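Local coordinates for peroxisomal membrane protein PEX15 (Saccharomyces cerevisiae, PDB 5VXV) that anchors the Pex1-Pex6 AAA-ATPase, which extracts the Pex5 receptor, to the peroxisomal membrane, and is represented here by a fragment of its predicted cytoplasmic domain, at residues Ile83-Leu88 against Lys96-Cys101; Ser89-Ile94 against Ser127-Val132; Val132-Met137 against Val144-Leu149; Glu148-Phe153 against Trp172-Thr177. All blocks are in the same frame, centred on the assembly; numbering follows the deposited sequence.

How the contacts relate
All four contacts are buried, and each joins its helices by apolar side chains, without a hydrogen bond across the pair. Contacts 1 and 2, centred about 7 and 10 Å from the centre of the chain, both use helix 91-108; contacts 3 and 4 lie farther out, about 13 and 14 Å from it. Contacts 2 and 3 share helix 112-136, and contacts 3 and 4 share helix 143-161, so the interfaces run from helix to helix. Aromatic rings receive aliphatic branches in every contact; in contact 2 a single phenylalanine takes both partners. Polar chemistry lies beside the apolar patches: a tyrosine hydroxyl bonds next to contact 3, and a threonine bonds within its own helix at contact 4.

Contact 1: Ile83-Leu88 against Lys96-Cys101; sequences IILGDL and KFFRCC
The carbonyl oxygen of Phe-97 accepts the amide of Cys-101, with 3.0 Å from O to N, one of the backbone bonds of the helix that presents the Phe-97 side chain to Ile-84. Across the contact nothing is polar. Ile-84 points its side chain at the phenylalanine, and with chi2 at 177° its branch is extended, so that CD1 is carried to 3.6 Å from Phe-97 CD1. The shorter branch contributes less, Ile-84 CG2 lying 4.1 Å from Phe-97 CB. Ile-84 is modelled in two conformers, and these distances belong to one of them. The two residues join consecutive helices of this mainly alpha-helical domain: the end of helix 75-86 and the first half of helix 91-108, connected by a short loop. Leu-85, next along the chain, sets both methyls against Phe-98, and one of them also reaches Phe-97. CD2 is 4.1 Å from Phe-98 CZ, and CD1 sits almost as near that same atom while also lying 4.3 Å from Phe-97 CD2. Leu-85 and Phe-98 meet at about a right angle. Helix 112-136 adds Phe-129 against Leu-85 and Met-126 against Phe-98, while Phe-97 also packs on Cys-77 and Thr-80 of helix 75-86.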
loop_
_atom_site.group_PDB
_atom_site.type_symbol
_atom_site.label_atom_id
_atom_site.label_comp_id
_atom_site.label_asym_id
_atom_site.label_seq_id
_atom_site.Cartn_x
_atom_site.Cartn_y
_atom_site.Cartn_z
ATOM N N ILE A 83 6.203 -7.518 10.389
ATOM C CA ILE A 83 7.129 -6.469 10.809
ATOM C C ILE A 83 6.543 -5.094 10.519
ATOM O O ILE A 83 6.543 -4.206 11.379
ATOM C CB ILE A 83 8.492 -6.646 10.115
ATOM C CG1 ILE A 83 9.156 -7.951 10.559
ATOM C CG2 ILE A 83 9.406 -5.452 10.409
ATOM C CD1 ILE A 83 10.385 -8.320 9.749
ATOM N N ILE A 84 6.043 -4.894 9.300
ATOM C CA ILE A 84 5.598 -3.566 8.889
ATOM C C ILE A 84 4.277 -3.213 9.561
ATOM O O ILE A 84 4.129 -2.133 10.144
ATOM C CB ILE A 84 5.510 -3.487 7.355
ATOM C CG1 ILE A 84 6.923 -3.555 6.766
ATOM C CG2 ILE A 84 4.815 -2.200 6.915
ATOM C CD1 ILE A 84 6.989 -3.569 5.255
ATOM N N LEU A 85 3.293 -4.112 9.492
ATOM C CA LEU A 85 2.022 -3.843 10.157
ATOM C C LEU A 85 2.167 -3.827 11.673
ATOM O O LEU A 85 1.296 -3.283 12.363
ATOM C CB LEU A 85 0.971 -4.876 9.743
ATOM C CG LEU A 85 0.236 -4.612 8.424
ATOM C CD1 LEU A 85 1.192 -4.518 7.245
ATOM C CD2 LEU A 85 -0.813 -5.692 8.186
ATOM N N GLY A 86 3.251 -4.400 12.205
ATOM C CA GLY A 86 3.472 -4.404 13.640
ATOM C C GLY A 86 3.925 -3.079 14.212
ATOM O O GLY A 86 3.823 -2.874 15.426
ATOM N N ASP A 87 4.431 -2.174 13.375
ATOM C CA ASP A 87 4.825 -0.836 13.815
ATOM C C ASP A 87 3.685 0.110 13.459
ATOM O O ASP A 87 3.687 0.749 12.406
ATOM C CB ASP A 87 6.135 -0.395 13.176
ATOM C CG ASP A 87 6.632 0.925 13.732
ATOM O OD1 ASP A 87 5.890 1.554 14.518
ATOM O OD2 ASP A 87 7.757 1.340 13.383
ATOM N N LEU A 88 2.700 0.197 14.354
ATOM C CA LEU A 88 1.540 1.042 14.111
ATOM C C LEU A 88 1.883 2.525 14.096
ATOM O O LEU A 88 1.040 3.327 13.679
ATOM C CB LEU A 88 0.467 0.769 15.170
ATOM C CG LEU A 88 -0.077 -0.662 15.239
ATOM C CD1 LEU A 88 -1.124 -0.776 16.335
ATOM C CD2 LEU A 88 -0.659 -1.113 13.905
ATOM N N LYS A 96 2.678 2.285 1.987
ATOM C CA LYS A 96 3.587 1.930 0.902
ATOM C C LYS A 96 3.601 0.425 0.669
ATOM O O LYS A 96 3.569 -0.033 -0.478
ATOM C CB LYS A 96 5.004 2.430 1.200
ATOM C CG LYS A 96 5.177 3.940 1.138
ATOM C CD LYS A 96 6.640 4.342 1.258
ATOM C CE LYS A 96 6.792 5.856 1.231
ATOM N NZ LYS A 96 8.219 6.299 1.260
ATOM N N PHE A 97 3.655 -0.362 1.747
ATOM C CA PHE A 97 3.661 -1.814 1.607
ATOM C C PHE A 97 2.413 -2.301 0.882
ATOM O O PHE A 97 2.498 -3.113 -0.047
ATOM C CB PHE A 97 3.779 -2.470 2.983
ATOM C CG PHE A 97 3.667 -3.966 2.947
ATOM C CD1 PHE A 97 4.782 -4.754 2.706
ATOM C CD2 PHE A 97 2.445 -4.586 3.145
ATOM C CE1 PHE A 97 4.673 -6.131 2.664
ATOM C CE2 PHE A 97 2.332 -5.962 3.106
ATOM C CZ PHE A 97 3.449 -6.734 2.864
ATOM N N PHE A 98 1.237 -1.815 1.290
ATOM C CA PHE A 98 0.008 -2.229 0.620
ATOM C C PHE A 98 0.038 -1.851 -0.858
ATOM O O PHE A 98 -0.384 -2.636 -1.715
ATOM C CB PHE A 98 -1.214 -1.617 1.313
ATOM C CG PHE A 98 -1.564 -2.260 2.636
ATOM C CD1 PHE A 98 -1.485 -3.634 2.804
ATOM C CD2 PHE A 98 -1.972 -1.486 3.712
ATOM C CE1 PHE A 98 -1.809 -4.222 4.014
ATOM C CE2 PHE A 98 -2.297 -2.072 4.925
ATOM C CZ PHE A 98 -2.214 -3.441 5.073
ATOM N N ARG A 99 0.549 -0.662 -1.182
ATOM C CA ARG A 99 0.626 -0.266 -2.586
ATOM C C ARG A 99 1.543 -1.199 -3.368
ATOM O O ARG A 99 1.294 -1.483 -4.545
ATOM C CB ARG A 99 1.097 1.182 -2.706
ATOM C CG ARG A 99 0.043 2.206 -2.308
ATOM C CD ARG A 99 0.379 3.597 -2.834
ATOM N NE ARG A 99 1.552 4.171 -2.178
ATOM C CZ ARG A 99 1.514 4.984 -1.125
ATOM N NH1 ARG A 99 0.357 5.343 -0.583
ATOM N NH2 ARG A 99 2.644 5.444 -0.611
ATOM N N CYS A 100 2.610 -1.691 -2.731
ATOM C CA CYS A 100 3.500 -2.635 -3.402
ATOM C C CYS A 100 2.805 -3.969 -3.651
ATOM O O CYS A 100 2.980 -4.577 -4.713
ATOM C CB CYS A 100 4.774 -2.834 -2.581
ATOM S SG CYS A 100 5.858 -1.388 -2.558
ATOM N N CYS A 101 2.009 -4.443 -2.687
ATOM C CA CYS A 101 1.228 -5.657 -2.912
ATOM C C CYS A 101 0.258 -5.469 -4.070
ATOM O O CYS A 101 0.073 -6.373 -4.893
ATOM C CB CYS A 101 0.468 -6.038 -1.642
ATOM S SG CYS A 101 1.514 -6.492 -0.241
#

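Contact 2: Ser89-Ile94 against Ser127-Val132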
loop_
_atom_site.group_PDB
_atom_site.type_symbol
_atom_site.label_atom_id
_atom_site.label_comp_id
_atom_site.label_asym_id
_atom_site.label_seq_id
_atom_site.Cartn_x
_atom_site.Cartn_y
_atom_site.Cartn_z
ATOM N N SER A 89 3.090 2.908 14.521
ATOM C CA SER A 89 3.489 4.309 14.501
ATOM C C SER A 89 3.965 4.776 13.130
ATOM O O SER A 89 4.160 5.982 12.944
ATOM C CB SER A 89 4.598 4.560 15.527
ATOM O OG SER A 89 5.861 4.155 15.028
ATOM N N LYS A 90 4.152 3.868 12.177
ATOM C CA LYS A 90 4.620 4.208 10.833
ATOM C C LYS A 90 3.564 3.778 9.817
ATOM O O LYS A 90 3.784 2.884 8.991
ATOM C CB LYS A 90 5.985 3.557 10.555
ATOM C CG LYS A 90 7.127 4.196 11.342
ATOM C CD LYS A 90 8.488 3.581 11.018
ATOM C CE LYS A 90 8.823 3.688 9.542
ATOM N NZ LYS A 90 10.257 3.388 9.255
ATOM N N LEU A 91 2.409 4.445 9.864
ATOM C CA LEU A 91 1.310 4.078 8.981
ATOM C C LEU A 91 1.619 4.393 7.521
ATOM O O LEU A 91 1.147 3.684 6.627
ATOM C CB LEU A 91 0.037 4.793 9.427
ATOM C CG LEU A 91 -1.254 4.435 8.693
ATOM C CD1 LEU A 91 -1.513 2.935 8.724
ATOM C CD2 LEU A 91 -2.415 5.184 9.319
ATOM N N LEU A 92 2.404 5.440 7.251
ATOM C CA LEU A 92 2.718 5.765 5.863
ATOM C C LEU A 92 3.537 4.660 5.204
ATOM O O LEU A 92 3.405 4.428 3.998
ATOM C CB LEU A 92 3.453 7.106 5.782
ATOM C CG LEU A 92 2.688 8.340 6.276
ATOM C CD1 LEU A 92 3.480 9.616 6.009
ATOM C CD2 LEU A 92 1.307 8.436 5.637
ATOM N N VAL A 93 4.373 3.962 5.975
ATOM C CA VAL A 93 5.124 2.839 5.423
ATOM C C VAL A 93 4.213 1.637 5.217
ATOM O O VAL A 93 4.349 0.900 4.233
ATOM C CB VAL A 93 6.316 2.498 6.335
ATOM C CG1 VAL A 93 7.051 1.270 5.822
ATOM C CG2 VAL A 93 7.257 3.687 6.414
ATOM N N ILE A 94 3.286 1.409 6.149
ATOM C CA ILE A 94 2.257 0.392 5.952
ATOM C C ILE A 94 1.520 0.646 4.645
ATOM O O ILE A 94 1.256 -0.281 3.869
ATOM C CB ILE A 94 1.301 0.371 7.163
ATOM C CG1 ILE A 94 2.019 -0.223 8.377
ATOM C CG2 ILE A 94 0.030 -0.425 6.858
ATOM C CD1 ILE A 94 1.360 0.080 9.703
ATOM N N SER A 127 -8.780 -4.827 5.555
ATOM C CA SER A 127 -9.891 -4.498 6.443
ATOM C C SER A 127 -9.631 -5.008 7.856
ATOM O O SER A 127 -9.957 -4.326 8.834
ATOM C CB SER A 127 -11.206 -5.056 5.889
ATOM O OG SER A 127 -11.139 -6.450 5.676
ATOM N N ASP A 128 -9.037 -6.197 7.988
ATOM C CA ASP A 128 -8.620 -6.659 9.308
ATOM C C ASP A 128 -7.644 -5.677 9.943
ATOM O O ASP A 128 -7.742 -5.375 11.139
ATOM C CB ASP A 128 -7.982 -8.046 9.222
ATOM C CG ASP A 128 -9.001 -9.158 9.042
ATOM O OD1 ASP A 128 -10.204 -8.937 9.306
ATOM O OD2 ASP A 128 -8.585 -10.270 8.651
ATOM N N PHE A 129 -6.689 -5.166 9.162
ATOM C CA PHE A 129 -5.713 -4.250 9.737
ATOM C C PHE A 129 -6.354 -2.925 10.123
ATOM O O PHE A 129 -5.989 -2.329 11.143
ATOM C CB PHE A 129 -4.559 -3.985 8.778
ATOM C CG PHE A 129 -3.653 -2.905 9.268
ATOM C CD1 PHE A 129 -2.750 -3.164 10.284
ATOM C CD2 PHE A 129 -3.747 -1.618 8.771
ATOM C CE1 PHE A 129 -1.941 -2.171 10.772
ATOM C CE2 PHE A 129 -2.936 -0.620 9.257
ATOM C CZ PHE A 129 -2.034 -0.896 10.261
ATOM N N ILE A 130 -7.286 -2.430 9.307
ATOM C CA ILE A 130 -7.962 -1.178 9.637
ATOM C C ILE A 130 -8.611 -1.278 11.012
ATOM O O ILE A 130 -8.526 -0.347 11.822
ATOM C CB ILE A 130 -8.983 -0.813 8.543
ATOM C CG1 ILE A 130 -8.254 -0.424 7.252
ATOM C CG2 ILE A 130 -9.874 0.343 8.992
ATOM C CD1 ILE A 130 -9.147 -0.372 6.029
ATOM N N PHE A 131 -9.259 -2.408 11.305
ATOM C CA PHE A 131 -9.864 -2.584 12.622
ATOM C C PHE A 131 -8.803 -2.553 13.714
ATOM O O PHE A 131 -8.980 -1.903 14.752
ATOM C CB PHE A 131 -10.650 -3.895 12.683
ATOM C CG PHE A 131 -11.221 -4.190 14.045
ATOM C CD1 PHE A 131 -12.477 -3.730 14.399
ATOM C CD2 PHE A 131 -10.495 -4.911 14.978
ATOM C CE1 PHE A 131 -13.001 -3.987 15.650
ATOM C CE2 PHE A 131 -11.016 -5.170 16.235
ATOM C CZ PHE A 131 -12.273 -4.707 16.568
ATOM N N VAL A 132 -7.697 -3.271 13.506
ATOM C CA VAL A 132 -6.606 -3.257 14.478
ATOM C C VAL A 132 -6.136 -1.830 14.718
ATOM O O VAL A 132 -5.939 -1.406 15.862
ATOM C CB VAL A 132 -5.449 -4.157 14.004
ATOM C CG1 VAL A 132 -4.216 -3.975 14.895
ATOM C CG2 VAL A 132 -5.878 -5.617 14.001
#
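Phe-129 of helix 112-136 drives its ring toward Leu-91 and Ile-94 at the start of helix 91-108, an apolar contact between two consecutive antiparallel helices of the domain. At CB the side chain heads for the opposing helix, and CG is placed opposite the backbone N (chi1 172°), which sends the ring straight across. CB and CG act as the stalk, and the touching begins at the far end of the ring. There CE2 has two partners: Ile-94 CG2 at 3.8 Å, and Leu-91 CD1, which comes in at the ring edge, near the ring plane. The last atom, Phe-129 CZ, approaches Ile-94 CD1 to 3.6 Å, while Ile-94 CG2 is 4.0 Å from that same CZ. Both branches of Ile-94 reach the CE2-CZ end of the ring from one side of its plane, the side chain arriving from the direction opposite to that of Phe-129. On the other flank, Phe-129 CE1 is 4.1 Å from Ile-94 CD1. Leu-149 of helix 143-161 also packs on the ring. Lys-90, at the N-cap position of helix 91-108, turns away from this patch and forms a salt bridge with Asp-43. Leu-88, in the loop before the helix, adds its CD2 at 3.5 Å from Phe-129 CE1.

Contact 3: Val132-Met137 against Val144-Leu149; sequences VYITKM and VGLQEL
An antiparallel helical hairpin, formed by the end of helix 112-136 and the start of helix 143-161, is closed here by Tyr-133, Ile-134 and Leu-146. Leu-146 occupies the middle of the contact: its CG stands opposite the backbone N (chi1 180°), which extends the side chain toward the other helix, where its two methyls part. CD2 lies 4.1 Å from Ile-134 CG2, the two side chains meeting at about a right angle, and CD1 is 4.3 Å from Tyr-133 CD2. Ile-134 holds CG1 between its backbone N and carbonyl carbon (chi1 65°), leaving CG2 as the branch that touches the leucine. One face of the tyrosine ring carries CB of Met-137, a selenomethionine, 4.1 Å above the plane and toward the rim, so the residue just after the helix packs back on a side chain of its last turn. The hydroxyl of Tyr-133 is taken up outside the two segments, where the backbone N of Asp-142 donates a hydrogen bond to it. Helix 91-108 brings Leu-91 against Tyr-133, and helix 196-217 brings Ile-196 against Leu-146.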
loop_
_atom_site.group_PDB
_atom_site.type_symbol
_atom_site.label_atom_id
_atom_site.label_comp_id
_atom_site.label_asym_id
_atom_site.label_seq_id
_atom_site.Cartn_x
_atom_site.Cartn_y
_atom_site.Cartn_z
ATOM N N VAL A 132 -7.697 -3.271 13.506
ATOM C CA VAL A 132 -6.606 -3.257 14.478
ATOM C C VAL A 132 -6.136 -1.830 14.718
ATOM O O VAL A 132 -5.939 -1.406 15.862
ATOM C CB VAL A 132 -5.449 -4.157 14.004
ATOM C CG1 VAL A 132 -4.216 -3.975 14.895
ATOM C CG2 VAL A 132 -5.878 -5.617 14.001
ATOM N N TYR A 133 -5.948 -1.066 13.639
ATOM C CA TYR A 133 -5.360 0.260 13.780
ATOM C C TYR A 133 -6.279 1.197 14.554
ATOM O O TYR A 133 -5.841 1.871 15.493
ATOM C CB TYR A 133 -5.026 0.854 12.410
ATOM C CG TYR A 133 -4.328 2.188 12.543
ATOM C CD1 TYR A 133 -2.966 2.258 12.796
ATOM C CD2 TYR A 133 -5.037 3.374 12.457
ATOM C CE1 TYR A 133 -2.326 3.473 12.941
ATOM C CE2 TYR A 133 -4.410 4.594 12.601
ATOM C CZ TYR A 133 -3.056 4.639 12.846
ATOM O OH TYR A 133 -2.434 5.857 12.992
ATOM N N ILE A 134 -7.559 1.266 14.173
ATOM C CA ILE A 134 -8.445 2.237 14.807
ATOM C C ILE A 134 -8.787 1.837 16.237
ATOM O O ILE A 134 -9.236 2.683 17.019
ATOM C CB ILE A 134 -9.729 2.450 13.979
ATOM C CG1 ILE A 134 -10.583 1.178 13.929
ATOM C CG2 ILE A 134 -9.369 2.928 12.573
ATOM C CD1 ILE A 134 -11.930 1.369 13.253
ATOM N N THR A 135 -8.607 0.563 16.587
ATOM C CA THR A 135 -8.806 0.112 17.961
ATOM C C THR A 135 -7.558 0.365 18.800
ATOM O O THR A 135 -7.610 1.047 19.829
ATOM C CB THR A 135 -9.164 -1.380 17.979
ATOM O OG1 THR A 135 -10.341 -1.609 17.196
ATOM C CG2 THR A 135 -9.403 -1.872 19.408
ATOM N N LYS A 136 -6.421 -0.177 18.360
ATOM C CA LYS A 136 -5.200 -0.118 19.159
ATOM C C LYS A 136 -4.625 1.293 19.240
ATOM O O LYS A 136 -3.933 1.618 20.213
ATOM C CB LYS A 136 -4.159 -1.076 18.584
ATOM C CG LYS A 136 -4.506 -2.545 18.769
HETATM N N MSE A 137 -4.891 2.138 18.249
HETATM C CA MSE A 137 -4.305 3.476 18.219
HETATM C C MSE A 137 -5.327 4.581 18.467
HETATM O O MSE A 137 -5.053 5.754 18.221
HETATM C CB MSE A 137 -3.599 3.709 16.883
HETATM C CG MSE A 137 -2.385 2.811 16.687
HETATM SE SE MSE A 137 -0.938 3.189 17.946
HETATM C CE MSE A 137 -0.097 4.656 16.975
ATOM N N VAL A 144 -3.803 11.824 8.776
ATOM C CA VAL A 144 -3.487 11.865 7.349
ATOM C C VAL A 144 -3.156 10.470 6.836
ATOM O O VAL A 144 -3.591 10.073 5.746
ATOM C CB VAL A 144 -2.343 12.859 7.080
ATOM C CG1 VAL A 144 -1.929 12.821 5.608
ATOM C CG2 VAL A 144 -2.772 14.262 7.466
ATOM N N GLY A 145 -2.385 9.703 7.605
ATOM C CA GLY A 145 -2.082 8.341 7.200
ATOM C C GLY A 145 -3.321 7.471 7.118
ATOM O O GLY A 145 -3.429 6.609 6.241
ATOM N N LEU A 146 -4.274 7.684 8.030
ATOM C CA LEU A 146 -5.497 6.886 8.022
ATOM C C LEU A 146 -6.374 7.237 6.826
ATOM O O LEU A 146 -6.922 6.341 6.174
ATOM C CB LEU A 146 -6.260 7.077 9.333
ATOM C CG LEU A 146 -7.572 6.299 9.469
ATOM C CD1 LEU A 146 -7.373 4.814 9.194
ATOM C CD2 LEU A 146 -8.161 6.506 10.855
ATOM N N GLN A 147 -6.510 8.528 6.507
ATOM C CA GLN A 147 -7.204 8.906 5.279
ATOM C C GLN A 147 -6.582 8.207 4.076
ATOM O O GLN A 147 -7.291 7.650 3.233
ATOM C CB GLN A 147 -7.174 10.424 5.076
ATOM C CG GLN A 147 -7.897 10.861 3.798
ATOM C CD GLN A 147 -7.722 12.330 3.470
ATOM O OE1 GLN A 147 -7.021 13.060 4.167
ATOM N NE2 GLN A 147 -8.357 12.767 2.390
ATOM N N GLU A 148 -5.250 8.225 3.986
ATOM C CA GLU A 148 -4.582 7.594 2.851
ATOM C C GLU A 148 -4.870 6.100 2.808
ATOM O O GLU A 148 -5.096 5.533 1.732
ATOM C CB GLU A 148 -3.073 7.846 2.917
ATOM C CG GLU A 148 -2.302 7.280 1.723
ATOM C CD GLU A 148 -0.814 7.584 1.773
ATOM O OE1 GLU A 148 -0.121 7.067 2.673
ATOM O OE2 GLU A 148 -0.335 8.345 0.907
ATOM N N LEU A 149 -4.857 5.445 3.970
ATOM C CA LEU A 149 -5.102 4.007 4.029
ATOM C C LEU A 149 -6.485 3.664 3.484
ATOM O O LEU A 149 -6.638 2.733 2.682
ATOM C CB LEU A 149 -4.948 3.519 5.470
ATOM C CG LEU A 149 -5.322 2.063 5.752
ATOM C CD1 LEU A 149 -4.453 1.110 4.944
ATOM C CD2 LEU A 149 -5.211 1.775 7.240
#

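Contact 4: Glu148-Phe153 against Trp172-Thr177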
loop_
_atom_site.group_PDB
_atom_site.type_symbol
_atom_site.label_atom_id
_atom_site.label_comp_id
_atom_site.label_asym_id
_atom_site.label_seq_id
_atom_site.Cartn_x
_atom_site.Cartn_y
_atom_site.Cartn_z
ATOM N N GLU A 148 -5.250 8.225 3.986
ATOM C CA GLU A 148 -4.582 7.594 2.851
ATOM C C GLU A 148 -4.870 6.100 2.808
ATOM O O GLU A 148 -5.096 5.533 1.732
ATOM C CB GLU A 148 -3.073 7.846 2.917
ATOM C CG GLU A 148 -2.302 7.280 1.723
ATOM C CD GLU A 148 -0.814 7.584 1.773
ATOM O OE1 GLU A 148 -0.121 7.067 2.673
ATOM O OE2 GLU A 148 -0.335 8.345 0.907
ATOM N N LEU A 149 -4.857 5.445 3.970
ATOM C CA LEU A 149 -5.102 4.007 4.029
ATOM C C LEU A 149 -6.485 3.664 3.484
ATOM O O LEU A 149 -6.638 2.733 2.682
ATOM C CB LEU A 149 -4.948 3.519 5.470
ATOM C CG LEU A 149 -5.322 2.063 5.752
ATOM C CD1 LEU A 149 -4.453 1.110 4.944
ATOM C CD2 LEU A 149 -5.211 1.775 7.240
ATOM N N ILE A 150 -7.510 4.402 3.908
ATOM C CA ILE A 150 -8.857 4.112 3.430
ATOM C C ILE A 150 -8.960 4.398 1.939
ATOM O O ILE A 150 -9.633 3.673 1.198
ATOM C CB ILE A 150 -9.903 4.906 4.234
ATOM C CG1 ILE A 150 -9.759 4.628 5.736
ATOM C CG2 ILE A 150 -11.311 4.552 3.765
ATOM C CD1 ILE A 150 -9.887 3.165 6.128
ATOM N N GLU A 151 -8.279 5.442 1.465
ATOM C CA GLU A 151 -8.376 5.779 0.052
ATOM C C GLU A 151 -7.622 4.777 -0.818
ATOM O O GLU A 151 -8.020 4.538 -1.963
ATOM C CB GLU A 151 -7.896 7.215 -0.168
ATOM C CG GLU A 151 -8.877 8.227 0.428
ATOM C CD GLU A 151 -8.616 9.657 0.006
ATOM O OE1 GLU A 151 -7.602 9.906 -0.679
ATOM O OE2 GLU A 151 -9.434 10.534 0.366
ATOM N N ILE A 152 -6.565 4.147 -0.296
ATOM C CA ILE A 152 -5.969 3.015 -1.005
ATOM C C ILE A 152 -6.995 1.900 -1.154
ATOM O O ILE A 152 -7.198 1.353 -2.242
ATOM C CB ILE A 152 -4.708 2.512 -0.278
ATOM C CG1 ILE A 152 -3.588 3.549 -0.348
ATOM C CG2 ILE A 152 -4.225 1.194 -0.893
ATOM C CD1 ILE A 152 -2.423 3.251 0.581
ATOM N N PHE A 153 -7.652 1.543 -0.050
ATOM C CA PHE A 153 -8.638 0.469 -0.084
ATOM C C PHE A 153 -9.714 0.750 -1.125
ATOM O O PHE A 153 -10.046 -0.117 -1.941
ATOM C CB PHE A 153 -9.254 0.294 1.306
ATOM C CG PHE A 153 -10.212 -0.860 1.408
ATOM C CD1 PHE A 153 -11.555 -0.688 1.121
ATOM C CD2 PHE A 153 -9.770 -2.113 1.801
ATOM C CE1 PHE A 153 -12.440 -1.744 1.214
ATOM C CE2 PHE A 153 -10.653 -3.173 1.897
ATOM C CZ PHE A 153 -11.987 -2.988 1.602
ATOM N N TRP A 172 -19.681 3.256 2.294
ATOM C CA TRP A 172 -20.710 2.794 3.217
ATOM C C TRP A 172 -20.665 1.282 3.387
ATOM O O TRP A 172 -20.922 0.775 4.485
ATOM C CB TRP A 172 -22.088 3.249 2.733
ATOM C CG TRP A 172 -22.189 4.738 2.576
ATOM C CD1 TRP A 172 -22.529 5.424 1.445
ATOM C CD2 TRP A 172 -21.931 5.726 3.582
ATOM N NE1 TRP A 172 -22.505 6.778 1.688
ATOM C CE2 TRP A 172 -22.140 6.989 2.993
ATOM C CE3 TRP A 172 -21.546 5.664 4.926
ATOM C CZ2 TRP A 172 -21.977 8.179 3.700
ATOM C CZ3 TRP A 172 -21.389 6.848 5.628
ATOM C CH2 TRP A 172 -21.603 8.088 5.013
ATOM N N ALA A 173 -20.322 0.546 2.326
ATOM C CA ALA A 173 -20.202 -0.905 2.445
ATOM C C ALA A 173 -19.080 -1.285 3.401
ATOM O O ALA A 173 -19.248 -2.169 4.249
ATOM C CB ALA A 173 -19.966 -1.531 1.071
ATOM N N LEU A 174 -17.922 -0.635 3.275
ATOM C CA LEU A 174 -16.825 -0.895 4.202
ATOM C C LEU A 174 -17.243 -0.608 5.638
ATOM O O LEU A 174 -16.924 -1.375 6.553
ATOM C CB LEU A 174 -15.609 -0.054 3.815
ATOM C CG LEU A 174 -14.403 -0.118 4.756
ATOM C CD1 LEU A 174 -13.870 -1.537 4.866
ATOM C CD2 LEU A 174 -13.320 0.829 4.271
ATOM N N CYS A 175 -17.969 0.490 5.851
ATOM C CA CYS A 175 -18.411 0.850 7.192
ATOM C C CYS A 175 -19.412 -0.143 7.770
ATOM O O CYS A 175 -19.525 -0.237 8.996
ATOM C CB CYS A 175 -19.015 2.251 7.175
ATOM S SG CYS A 175 -17.786 3.543 6.919
ATOM N N LYS A 176 -20.141 -0.879 6.927
ATOM C CA LYS A 176 -21.056 -1.894 7.437
ATOM C C LYS A 176 -20.320 -3.166 7.841
ATOM O O LYS A 176 -20.767 -3.868 8.754
ATOM C CB LYS A 176 -22.132 -2.211 6.395
ATOM C CG LYS A 176 -23.150 -1.091 6.205
ATOM C CD LYS A 176 -24.191 -1.456 5.155
ATOM C CE LYS A 176 -25.245 -0.368 5.006
ATOM N N THR A 177 -19.202 -3.478 7.183
ATOM C CA THR A 177 -18.368 -4.597 7.609
ATOM C C THR A 177 -17.522 -4.250 8.823
ATOM O O THR A 177 -17.144 -5.149 9.582
ATOM C CB THR A 177 -17.438 -5.048 6.479
ATOM O OG1 THR A 177 -16.415 -4.065 6.279
ATOM C CG2 THR A 177 -18.205 -5.251 5.179
#
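Apolar packing joins the segments, and all of it converges on Leu-174, which both Phe-153 and Ile-150 of helix 143-161 meet. The leucine and the phenylalanine each set CG opposite the backbone N (chi1 175° and -176°), so both side chains reach out from their helices toward each other. The fork of the leucine then spreads along one side of the ring: Leu-174 CD1 is 3.9 Å from Phe-153 CE1 and 4.0 Å from Phe-153 CZ, while Leu-174 CD2 is 3.9 Å from Phe-153 CD1. Both methyls thus share CE1 between them. CD2 has a second, looser neighbour, since Ile-150 CG2, one helical turn before the phenylalanine, lies 4.3 Å from it. No hydrogen bond crosses between the two segments. The hydroxyl of Thr-177, last residue of helix 168-177, folds back onto the final turn and donates to the carbonyl oxygen of Leu-174, with 2.8 Å from OG1 to O. The C=O...donor angle is 126°, and the donor is tilted from the carbonyl plane. On helix 143-161, Phe-153 N bonds to Leu-149 O in the regular helical way. Around this join, Leu-181 of helix 181-187 also touches Leu-174, Ile-130 of helix 112-136 and Ile-200 of helix 196-217 both lie against Ile-150, and Trp-172 reaches the same helix 196-217 at Leu-201.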